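Local atomic coordinates of pseudoalteromonas arctica PAMC 21717 (Pseudoalteromonas arctica, PDB entry 5YL7), a protein that probably hydrolyses peptide bonds as a calcium-binding, cold-active serine protease of the subtilase family. Residues A[43-48]-A[76-81]; A[65-70]-A[129-134]. All blocks are in the same frame, centred on the assembly; numbering follows the deposited sequence.

Contact 1. Residues A[43-48]-A[76-81]. With CA (calcium ion), chain E.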
loop_
_atom_site.group_PDB
_atom_site.type_symbol
_atom_site.label_atom_id
_atom_site.label_comp_id
_atom_site.label_asym_id
_atom_site.label_seq_id
_atom_site.Cartn_x
_atom_site.Cartn_y
_atom_site.Cartn_z
ATOM N N GLY A 43 5.396 -8.732 4.296
ATOM C CA GLY A 43 6.821 -8.661 4.198
ATOM C C GLY A 43 7.313 -8.384 2.835
ATOM O O GLY A 43 6.516 -8.019 1.948
ATOM N N TYR A 44 8.597 -8.545 2.576
ATOM C CA TYR A 44 9.185 -8.241 1.252
ATOM C C TYR A 44 10.221 -9.286 0.857
ATOM O O TYR A 44 10.765 -9.966 1.747
ATOM C CB TYR A 44 9.797 -6.854 1.232
ATOM C CG TYR A 44 11.090 -6.751 1.972
ATOM C CD1 TYR A 44 11.207 -6.828 3.352
ATOM C CD2 TYR A 44 12.318 -6.656 1.308
ATOM C CE1 TYR A 44 12.390 -6.837 3.972
ATOM C CE2 TYR A 44 13.507 -6.658 1.946
ATOM C CZ TYR A 44 13.550 -6.740 3.270
ATOM O OH TYR A 44 14.741 -6.743 3.964
ATOM N N ARG A 45 10.488 -9.355 -0.449
ATOM C CA ARG A 45 11.743 -9.967 -0.895
ATOM C C ARG A 45 12.642 -8.889 -1.371
ATOM O O ARG A 45 12.194 -7.817 -1.867
ATOM C CB ARG A 45 11.493 -10.978 -1.999
ATOM C CG ARG A 45 10.649 -12.157 -1.636
ATOM C CD ARG A 45 11.031 -12.866 -0.389
ATOM N NE ARG A 45 12.455 -13.205 -0.342
ATOM C CZ ARG A 45 13.052 -13.678 0.766
ATOM N NH1 ARG A 45 14.365 -13.832 0.754
ATOM N NH2 ARG A 45 12.357 -13.939 1.818
ATOM N N PRO A 46 13.968 -9.052 -1.257
ATOM C CA PRO A 46 14.946 -8.013 -1.625
ATOM C C PRO A 46 15.169 -7.922 -3.130
ATOM O O PRO A 46 16.298 -8.046 -3.662
ATOM C CB PRO A 46 16.209 -8.457 -0.856
ATOM C CG PRO A 46 16.116 -9.927 -0.991
ATOM C CD PRO A 46 14.662 -10.248 -0.698
ATOM N N HIS A 47 14.104 -7.644 -3.828
ATOM C CA HIS A 47 14.088 -7.578 -5.305
ATOM C C HIS A 47 15.140 -6.578 -5.729
ATOM O O HIS A 47 15.268 -5.481 -5.156
ATOM C CB HIS A 47 12.656 -7.175 -5.737
ATOM C CG HIS A 47 12.409 -7.266 -7.207
ATOM N ND1 HIS A 47 13.089 -6.524 -8.151
ATOM C CD2 HIS A 47 11.433 -7.953 -7.829
ATOM C CE1 HIS A 47 12.529 -6.806 -9.330
ATOM N NE2 HIS A 47 11.520 -7.664 -9.153
ATOM N N ALA A 48 15.835 -6.909 -6.784
ATOM C CA ALA A 48 16.844 -6.005 -7.343
ATOM C C ALA A 48 16.394 -4.623 -7.676
ATOM O O ALA A 48 17.130 -3.640 -7.658
ATOM C CB ALA A 48 17.483 -6.607 -8.613
ATOM N N ASP A 76 13.408 -9.476 11.255
ATOM C CA ASP A 76 13.539 -9.673 9.780
ATOM C C ASP A 76 12.134 -9.741 9.200
ATOM O O ASP A 76 11.408 -10.703 9.340
ATOM C CB ASP A 76 14.309 -10.962 9.559
ATOM C CG ASP A 76 14.584 -11.199 8.146
ATOM O OD1 ASP A 76 14.091 -10.492 7.249
ATOM O OD2 ASP A 76 15.445 -12.072 7.806
ATOM N N ALA A 77 11.777 -8.683 8.471
ATOM C CA ALA A 77 10.453 -8.531 7.864
ATOM C C ALA A 77 10.385 -9.105 6.504
ATOM O O ALA A 77 9.454 -8.849 5.717
ATOM C CB ALA A 77 10.075 -7.043 7.847
ATOM N N ARG A 78 11.383 -9.907 6.050
ATOM C CA ARG A 78 11.238 -10.586 4.792
ATOM C C ARG A 78 10.093 -11.550 4.771
ATOM O O ARG A 78 9.700 -12.119 5.792
ATOM C CB ARG A 78 12.552 -11.263 4.379
ATOM C CG ARG A 78 13.577 -10.280 3.942
ATOM C CD ARG A 78 14.916 -10.888 3.595
ATOM N NE ARG A 78 15.888 -9.882 3.245
ATOM C CZ ARG A 78 17.038 -10.103 2.551
ATOM N NH1 ARG A 78 17.307 -11.276 2.086
ATOM N NH2 ARG A 78 17.826 -9.082 2.326
ATOM N N ASP A 79 9.503 -11.742 3.580
ATOM C CA ASP A 79 8.376 -12.613 3.392
ATOM C C ASP A 79 8.872 -14.010 3.095
ATOM O O ASP A 79 9.477 -14.216 2.024
ATOM C CB ASP A 79 7.539 -12.094 2.227
ATOM C CG ASP A 79 6.238 -12.753 2.019
ATOM O OD1 ASP A 79 5.963 -13.817 2.643
ATOM O OD2 ASP A 79 5.451 -12.259 1.156
ATOM N N PRO A 80 8.605 -15.004 3.949
ATOM C CA PRO A 80 9.007 -16.405 3.643
ATOM C C PRO A 80 8.130 -17.053 2.657
ATOM O O PRO A 80 8.435 -18.196 2.237
ATOM C CB PRO A 80 8.930 -17.050 4.994
ATOM C CG PRO A 80 7.747 -16.360 5.704
ATOM C CD PRO A 80 7.888 -14.919 5.210
ATOM N N GLY A 81 7.013 -16.466 2.311
ATOM C CA GLY A 81 5.970 -16.992 1.513
ATOM C C GLY A 81 4.741 -17.395 2.303
ATOM O O GLY A 81 4.876 -18.094 3.291
HETATM CA CA CA E . 10.698 -12.808 10.284
HETATM O O HOH W 1 6.213 -10.028 -0.172
HETATM O O HOH W 2 16.838 -6.277 2.538
HETATM O O HOH W 3 10.627 -13.404 8.009
HETATM O O HOH W 4 12.626 -14.168 10.243
#
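Y44 and R78 pair their backbones in a single bridge between two loops of the subtilase fold, one following strand 36-41, the other leaving a calcium site. D79 N donates to Y44 O at 2.8 Å, while Y44 N reaches A77 O over a longer 3.3 Å. The tyrosine CG sits between its own backbone N and carbonyl carbon (chi1 74°), which turns the ring back to meet A77 and R78, although the CB bond points away from them. R78 runs its extended chain across that ring: CG lies over one face, a CH-pi contact 4.0 Å from the centroid, and NE makes a weak bond to Y44 OH at 3.4 Å. Water 2 joins the same hydroxyl to R78 NH2. The R78 guanidinium has P46 CG over one face and Y44 OH at its edge. R45 folds back through bends at chi2 and chi3, bringing NH2 to D79 O at 2.9 Å; the oxygen lies near the guanidinium plane, although the donor stands well above the carbonyl plane. The two guanidinium planes are nearly perpendicular (82°), with R45 NH1 4.1 Å from R78 NH1, like charges close together. G43 lies so close to A77 O that a side chain there would clash. On the calcium side, D76 gives its carbonyl O to the metal and closes an Asx turn with OD1, which accepts from R78 N at 3.0 Å.

Contact 2. Residues A[65-70]-A[129-134]; sequences SVANDG and PVRVLG. With CA (calcium ion), chain D; CA (calcium ion), chain E.
R131 ends in a two-nitrogen grip on one backbone oxygen, A67 O, at the C-terminal end of the short helix 64-67, and so joins strand 126-131 of the parallel subtilase sheet to a loop that binds two calcium ions. NH2 stands 2.9 Å from A67 O and NH1 3.0 Å from A67 O, an end-on grip with the oxygen close to the guanidinium plane. The two donors use the oxygen differently: NH1 comes in the carbonyl plane on a lone pair, whereas NH2 sits above that plane. The arginine spans the gap by staying stretched from CG to NE, with CG anti to the backbone N (chi1 177°). Beside the grip, the backbone of G134 runs close to V66: V66 CG1 packs on G134 CA at 3.7 Å, and V66 O receives a CA-H...O contact from the same carbon. D69 OD2 lies near the guanidinium plane beyond NH1, 3.7 Å from R131 NH1, with no hydrogen bond between them.

That carboxylate belongs to the metals. D69 OD1 and OD2 both bind the chain D calcium, and OD2 also bridges to the chain E calcium at 2.3 Å. N68, the first residue to leave helical phi/psi, has positive phi and ends the helix just before this ligand. In the next shell, D59 OD2 accepts from R131 NH1 and NE donates a hydrogen bond to T42 O, so the guanidinium is fixed along its length. Its positive charge probably offsets some of the negative charge gathered around the ions. An alanine in place of R131 would take both donors from A67 O and is likely to leave the helix end less firmly tied to the strand, with D59 OD2 and T42 O also losing a donor. D59 OD2 is itself a ligand of the chain E calcium, so one oxygen meets both the metal and R131 NH1.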
loop_
_atom_site.group_PDB
_atom_site.type_symbol
_atom_site.label_atom_id
_atom_site.label_comp_id
_atom_site.label_asym_id
_atom_site.label_seq_id
_atom_site.Cartn_x
_atom_site.Cartn_y
_atom_site.Cartn_z
ATOM N N SER A 65 2.715 -20.521 13.338
ATOM C CA SER A 65 2.195 -21.174 12.145
ATOM C C SER A 65 1.972 -20.104 11.051
ATOM O O SER A 65 2.205 -20.341 9.862
ATOM C CB SER A 65 0.864 -21.918 12.421
ATOM O OG SER A 65 1.260 -22.959 13.295
ATOM N N VAL A 66 1.460 -18.954 11.431
ATOM C CA VAL A 66 1.202 -17.860 10.505
ATOM C C VAL A 66 2.563 -17.320 10.065
ATOM O O VAL A 66 2.786 -17.038 8.857
ATOM C CB VAL A 66 0.376 -16.761 11.164
ATOM C CG1 VAL A 66 0.191 -15.597 10.252
ATOM C CG2 VAL A 66 -1.018 -17.313 11.559
ATOM N N ALA A 67 3.492 -17.153 10.968
ATOM C CA ALA A 67 4.759 -16.506 10.701
ATOM C C ALA A 67 5.572 -17.291 9.671
ATOM O O ALA A 67 6.240 -16.695 8.821
ATOM C CB ALA A 67 5.588 -16.409 11.951
ATOM N N ASN A 68 5.634 -18.626 9.749
ATOM C CA ASN A 68 6.258 -19.456 8.764
ATOM C C ASN A 68 7.701 -19.083 8.641
ATOM O O ASN A 68 8.249 -19.209 7.527
ATOM C CB ASN A 68 5.543 -19.359 7.401
ATOM C CG ASN A 68 6.014 -20.367 6.385
ATOM O OD1 ASN A 68 6.344 -21.514 6.743
ATOM N ND2 ASN A 68 6.120 -19.987 5.129
ATOM N N ASP A 69 8.391 -18.734 9.707
ATOM C CA ASP A 69 9.801 -18.349 9.679
ATOM C C ASP A 69 10.584 -18.871 10.883
ATOM O O ASP A 69 11.711 -18.488 11.058
ATOM C CB ASP A 69 9.923 -16.817 9.571
ATOM C CG ASP A 69 9.461 -16.089 10.775
ATOM O OD1 ASP A 69 9.000 -16.751 11.753
ATOM O OD2 ASP A 69 9.640 -14.814 10.843
ATOM N N GLY A 70 9.972 -19.747 11.651
ATOM C CA GLY A 70 10.702 -20.439 12.724
ATOM C C GLY A 70 10.501 -19.835 14.069
ATOM O O GLY A 70 10.965 -20.453 15.089
ATOM N N PRO A 129 9.485 -2.005 5.910
ATOM C CA PRO A 129 8.611 -3.129 5.839
ATOM C C PRO A 129 8.204 -3.610 7.201
ATOM O O PRO A 129 9.061 -3.864 8.037
ATOM C CB PRO A 129 9.437 -4.196 5.116
ATOM C CG PRO A 129 10.853 -3.877 5.534
ATOM C CD PRO A 129 10.909 -2.384 5.696
ATOM N N VAL A 130 6.912 -3.646 7.486
ATOM C CA VAL A 130 6.374 -4.125 8.758
ATOM C C VAL A 130 5.563 -5.312 8.453
ATOM O O VAL A 130 4.472 -5.228 7.859
ATOM C CB VAL A 130 5.612 -3.010 9.495
ATOM C CG1 VAL A 130 5.188 -3.502 10.874
ATOM C CG2 VAL A 130 6.448 -1.774 9.617
ATOM N N ARG A 131 6.084 -6.495 8.777
ATOM C CA ARG A 131 5.469 -7.732 8.422
ATOM C C ARG A 131 4.390 -8.077 9.440
ATOM O O ARG A 131 4.709 -8.337 10.601
ATOM C CB ARG A 131 6.472 -8.885 8.206
ATOM C CG ARG A 131 5.828 -10.182 7.910
ATOM C CD ARG A 131 6.840 -11.184 7.369
ATOM N NE ARG A 131 6.127 -12.384 7.001
ATOM C CZ ARG A 131 6.091 -13.571 7.620
ATOM N NH1 ARG A 131 6.824 -13.781 8.685
ATOM N NH2 ARG A 131 5.303 -14.515 7.185
ATOM N N VAL A 132 3.147 -8.101 9.003
ATOM C CA VAL A 132 2.005 -8.386 9.862
ATOM C C VAL A 132 1.123 -9.452 9.331
ATOM O O VAL A 132 0.229 -9.920 10.091
ATOM C CB VAL A 132 1.205 -7.100 10.148
ATOM C CG1 VAL A 132 2.050 -5.995 10.815
ATOM C CG2 VAL A 132 0.514 -6.577 8.909
ATOM N N LEU A 133 1.322 -9.915 8.122
ATOM C CA LEU A 133 0.494 -10.948 7.448
ATOM C C LEU A 133 1.365 -12.122 7.039
ATOM O O LEU A 133 2.452 -11.935 6.470
ATOM C CB LEU A 133 -0.170 -10.425 6.201
ATOM C CG LEU A 133 -0.966 -9.112 6.306
ATOM C CD1 LEU A 133 -1.501 -8.721 4.941
ATOM C CD2 LEU A 133 -2.121 -9.266 7.278
ATOM N N GLY A 134 0.904 -13.322 7.349
ATOM C CA GLY A 134 1.527 -14.568 6.935
ATOM C C GLY A 134 0.562 -15.552 6.425
ATOM O O GLY A 134 -0.431 -15.231 5.752
HETATM CA CA CA D . 9.101 -14.797 13.267
HETATM CA CA CA E . 10.698 -12.808 10.284
HETATM O O HOH W 5 7.099 -13.614 12.926
HETATM O O HOH W 6 11.096 -15.721 14.067
HETATM O O HOH W 4 12.626 -14.168 10.243
HETATM O O HOH W 3 10.627 -13.404 8.009
#

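Going from the N terminus, the chain meets 43-48 just after strand 36-41, then 65-70 at the end of helix 64-67, then 76-81, and finally 129-134, which spans the end of strand 126-131. Contact 1 closes a loop of 27 intervening residues and contact 2 one of 58; because their segments alternate, the two loops cross. The calcium-binding loop is therefore tied at both ends, to the 43-48 loop and to the sheet. The contacts also touch directly: N68 ND2 hydrogen-bonds G81 O, and P80 CD packs on R131 NH2. Both reach the chain E calcium and share two of its waters.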